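Local atomic coordinates of archeaosine synthase QueF-Like (PDB entry 5K0P), a protein that converts the nitrile of preQ0-modified tRNA to a formamidine with free ammonium, the last step in making archaeosine. Residues A[37-42]-A[78-83]. Sequence-based numbering, arbitrary orientation.
Sequences IPRGAV and NPPYVK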
ATOM      1  N   ILE A  37       2.300 -30.231  -0.076  1.00 27.33           N
ATOM      2  CA  ILE A  37       1.483 -30.979  -1.028  1.00 28.36           C
ATOM      3  C   ILE A  37       0.918 -32.164  -0.312  1.00 31.79           C
ATOM      4  O   ILE A  37       1.699 -33.028   0.156  1.00 34.73           O
ATOM      5  CB  ILE A  37       2.288 -31.476  -2.225  1.00 30.60           C
ATOM      6  CG1 ILE A  37       2.835 -30.282  -2.947  1.00 30.58           C
ATOM      7  CG2 ILE A  37       1.400 -32.334  -3.202  1.00 33.51           C
ATOM      8  CD1 ILE A  37       3.701 -30.616  -4.104  1.00 33.39           C
ATOM      9  N   PRO A  38      -0.434 -32.249  -0.223  1.00 30.64           N
ATOM     10  CA  PRO A  38      -1.061 -33.397   0.408  1.00 30.87           C
ATOM     11  C   PRO A  38      -0.819 -34.627  -0.430  1.00 35.49           C
ATOM     12  O   PRO A  38      -0.724 -34.502  -1.689  1.00 28.62           O
ATOM     13  CB  PRO A  38      -2.555 -33.048   0.379  1.00 31.35           C
ATOM     14  CG  PRO A  38      -2.591 -31.559   0.323  1.00 28.74           C
ATOM     15  CD  PRO A  38      -1.420 -31.206  -0.557  1.00 28.34           C
ATOM     16  N   ARG A  39      -0.685 -35.783   0.276  1.00 36.95           N
ATOM     17  CA  ARG A  39      -0.773 -37.113  -0.323  1.00 37.37           C
ATOM     18  C   ARG A  39      -1.781 -37.958   0.456  1.00 39.07           C
ATOM     19  O   ARG A  39      -1.435 -38.664   1.434  1.00 44.23           O
ATOM     20  CB  ARG A  39       0.591 -37.844  -0.381  1.00 39.85           C
ATOM     21  CG  ARG A  39       0.430 -39.189  -1.142  1.00 50.71           C
ATOM     22  CD  ARG A  39       1.555 -40.213  -0.948  1.00 64.28           C
ATOM     23  NE  ARG A  39       2.803 -39.839  -1.622  1.00 75.78           N
ATOM     24  CZ  ARG A  39       3.932 -39.368  -1.050  1.00 71.50           C
ATOM     25  NH1 ARG A  39       4.971 -39.063  -1.842  1.00 62.54           N
ATOM     26  NH2 ARG A  39       4.062 -39.188   0.276  1.00 67.08           N
ATOM     27  N   GLY A  40      -3.033 -37.880   0.067  1.00 43.78           N
ATOM     28  CA  GLY A  40      -4.097 -38.543   0.855  1.00 61.36           C
ATOM     29  C   GLY A  40      -4.260 -38.262   2.365  1.00 62.69           C
ATOM     30  O   GLY A  40      -4.922 -39.051   3.090  1.00 74.56           O
ATOM     31  N   ALA A  41      -3.664 -37.172   2.836  1.00 53.74           N
ATOM     32  CA  ALA A  41      -4.068 -36.601   4.090  1.00 46.03           C
ATOM     33  C   ALA A  41      -3.783 -35.108   4.034  1.00 42.68           C
ATOM     34  O   ALA A  41      -2.660 -34.642   3.651  1.00 37.24           O
ATOM     35  CB  ALA A  41      -3.342 -37.265   5.258  1.00 48.89           C
ATOM     36  N   VAL A  42      -4.843 -34.373   4.355  1.00 37.20           N
ATOM     37  CA  VAL A  42      -4.807 -32.958   4.604  1.00 37.76           C
ATOM     38  C   VAL A  42      -4.638 -32.749   6.101  1.00 36.99           C
ATOM     39  O   VAL A  42      -5.322 -33.404   6.918  1.00 31.49           O
ATOM     40  CB  VAL A  42      -6.089 -32.249   4.090  1.00 36.76           C
ATOM     41  CG1 VAL A  42      -6.237 -30.844   4.682  1.00 39.65           C
ATOM     42  CG2 VAL A  42      -6.015 -32.221   2.580  1.00 37.78           C
ATOM     43  N   ASN A  78       2.944 -36.965   6.172  1.00 34.15           N
ATOM     44  CA  ASN A  78       3.916 -37.490   5.208  1.00 36.91           C
ATOM     45  C   ASN A  78       3.764 -36.934   3.814  1.00 35.25           C
ATOM     46  O   ASN A  78       3.517 -37.709   2.902  1.00 39.00           O
ATOM     47  CB  ASN A  78       3.843 -39.034   5.178  1.00 42.01           C
ATOM     48  CG  ASN A  78       4.052 -39.649   6.563  1.00 49.37           C
ATOM     49  OD1 ASN A  78       3.067 -39.963   7.321  1.00 54.17           O
ATOM     50  ND2 ASN A  78       5.338 -39.787   6.940  1.00 47.47           N
ATOM     51  N   PRO A  79       3.856 -35.589   3.651  1.00 32.44           N
ATOM     52  CA  PRO A  79       3.625 -34.991   2.352  1.00 32.73           C
ATOM     53  C   PRO A  79       4.897 -35.054   1.555  1.00 32.56           C
ATOM     54  O   PRO A  79       5.933 -35.048   2.157  1.00 32.04           O
ATOM     55  CB  PRO A  79       3.306 -33.539   2.700  1.00 31.81           C
ATOM     56  CG  PRO A  79       4.060 -33.301   3.907  1.00 32.50           C
ATOM     57  CD  PRO A  79       4.193 -34.564   4.647  1.00 30.94           C
ATOM     58  N   PRO A  80       4.824 -35.147   0.221  1.00 32.41           N
ATOM     59  CA  PRO A  80       6.062 -35.168  -0.584  1.00 35.35           C
ATOM     60  C   PRO A  80       6.824 -33.854  -0.639  1.00 34.76           C
ATOM     61  O   PRO A  80       7.957 -33.846  -1.145  1.00 33.82           O
ATOM     62  CB  PRO A  80       5.553 -35.446  -2.018  1.00 34.91           C
ATOM     63  CG  PRO A  80       4.136 -35.023  -2.019  1.00 33.22           C
ATOM     64  CD  PRO A  80       3.635 -35.358  -0.638  1.00 32.41           C
ATOM     65  N   TYR A  81       6.191 -32.760  -0.212  1.00 32.85           N
ATOM     66  CA  TYR A  81       6.831 -31.457  -0.163  1.00 31.37           C
ATOM     67  C   TYR A  81       6.223 -30.718   1.015  1.00 25.71           C
ATOM     68  O   TYR A  81       5.002 -30.704   1.187  1.00 24.22           O
ATOM     69  CB  TYR A  81       6.580 -30.604  -1.445  1.00 30.38           C
ATOM     70  CG  TYR A  81       7.002 -29.153  -1.324  1.00 31.09           C
ATOM     71  CD1 TYR A  81       8.315 -28.813  -1.188  1.00 30.22           C
ATOM     72  CD2 TYR A  81       6.059 -28.124  -1.352  1.00 31.55           C
ATOM     73  CE1 TYR A  81       8.714 -27.517  -1.079  1.00 31.33           C
ATOM     74  CE2 TYR A  81       6.438 -26.796  -1.237  1.00 29.53           C
ATOM     75  CZ  TYR A  81       7.766 -26.502  -1.078  1.00 28.38           C
ATOM     76  OH  TYR A  81       8.108 -25.173  -0.975  1.00 29.20           O
ATOM     77  N   VAL A  82       7.094 -30.100   1.788  1.00 24.51           N
ATOM     78  CA  VAL A  82       6.737 -29.196   2.921  1.00 25.66           C
ATOM     79  C   VAL A  82       7.794 -28.151   3.050  1.00 23.30           C
ATOM     80  O   VAL A  82       9.008 -28.464   2.977  1.00 29.29           O
ATOM     81  CB  VAL A  82       6.761 -29.882   4.302  1.00 30.25           C
ATOM     82  CG1 VAL A  82       6.117 -29.029   5.417  1.00 27.63           C
ATOM     83  CG2 VAL A  82       5.947 -31.076   4.230  1.00 37.18           C
ATOM     84  N   LYS A  83       7.347 -26.915   3.271  1.00 21.57           N
ATOM     85  CA  LYS A  83       8.205 -25.835   3.606  1.00 22.30           C
ATOM     86  C   LYS A  83       7.590 -25.042   4.734  1.00 20.56           C
ATOM     87  O   LYS A  83       6.389 -24.750   4.716  1.00 22.11           O
ATOM     88  CB  LYS A  83       8.433 -24.935   2.388  1.00 25.36           C
ATOM     89  CG  LYS A  83       9.370 -23.800   2.658  1.00 26.49           C
ATOM     90  CD  LYS A  83       9.753 -23.026   1.410  1.00 29.81           C
ATOM     91  CE  LYS A  83       8.623 -22.073   1.005  1.00 38.83           C
ATOM     92  NZ  LYS A  83       8.988 -21.119  -0.092  1.00 48.45           N
TER
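At one end of the antiparallel sheet of this tunnel-fold subunit, Ile37 meets Tyr81, where strand 81-90 begins. The backbone N of Ile37 donates a hydrogen bond to Tyr81 O (3.0 Å, N-H...O angle 157°). Beyond it the prolines of 78-83 come up to segment 37-42: Ile37 O lies 3.1 Å from Pro80 CD, with Pro79 CB close by as well. Pro80 has no amide hydrogen to offer this carbonyl, and Ile37 O, crowded by the two proline rings, is buried without a polar partner. Side chains fill in much of what remains. Ile37 sets CG1 beside its own backbone N (chi1 -62°), which carries CD1 to within 3.9 Å of Tyr81 CB and brings CG1 to the edge of the tyrosine ring. The other branch, CG2, reaches Pro80 CG at 4.0 Å; a beta-branched residue thus serves two neighbours at once. An alanine in place of Ile37 would keep the backbone bond but would probably strip Tyr81 CB of its apolar neighbour and thin the cover on Pro80 CG. Farther along, Arg39 bends at chi3 (-72°) so that Pro80 CD sits over one face of its guanidinium, toward the margin, while NH2 comes 3.1 Å from Asn78 O. A long, flat, charged group suits this exposed edge of the contact, covering the proline and still meeting water. Asn78, the first residue beyond helix 62-77, has positive phi, and the two prolines lead the chain from there into strand 81-90. Pro79 packs on Tyr36, Tyr81 OH is hydrogen-bonded to Glu35 of the adjoining strand 27-37, and on the other flank of strand 81-90 Val82 pairs through its backbone with Ser101 of strand 93-102.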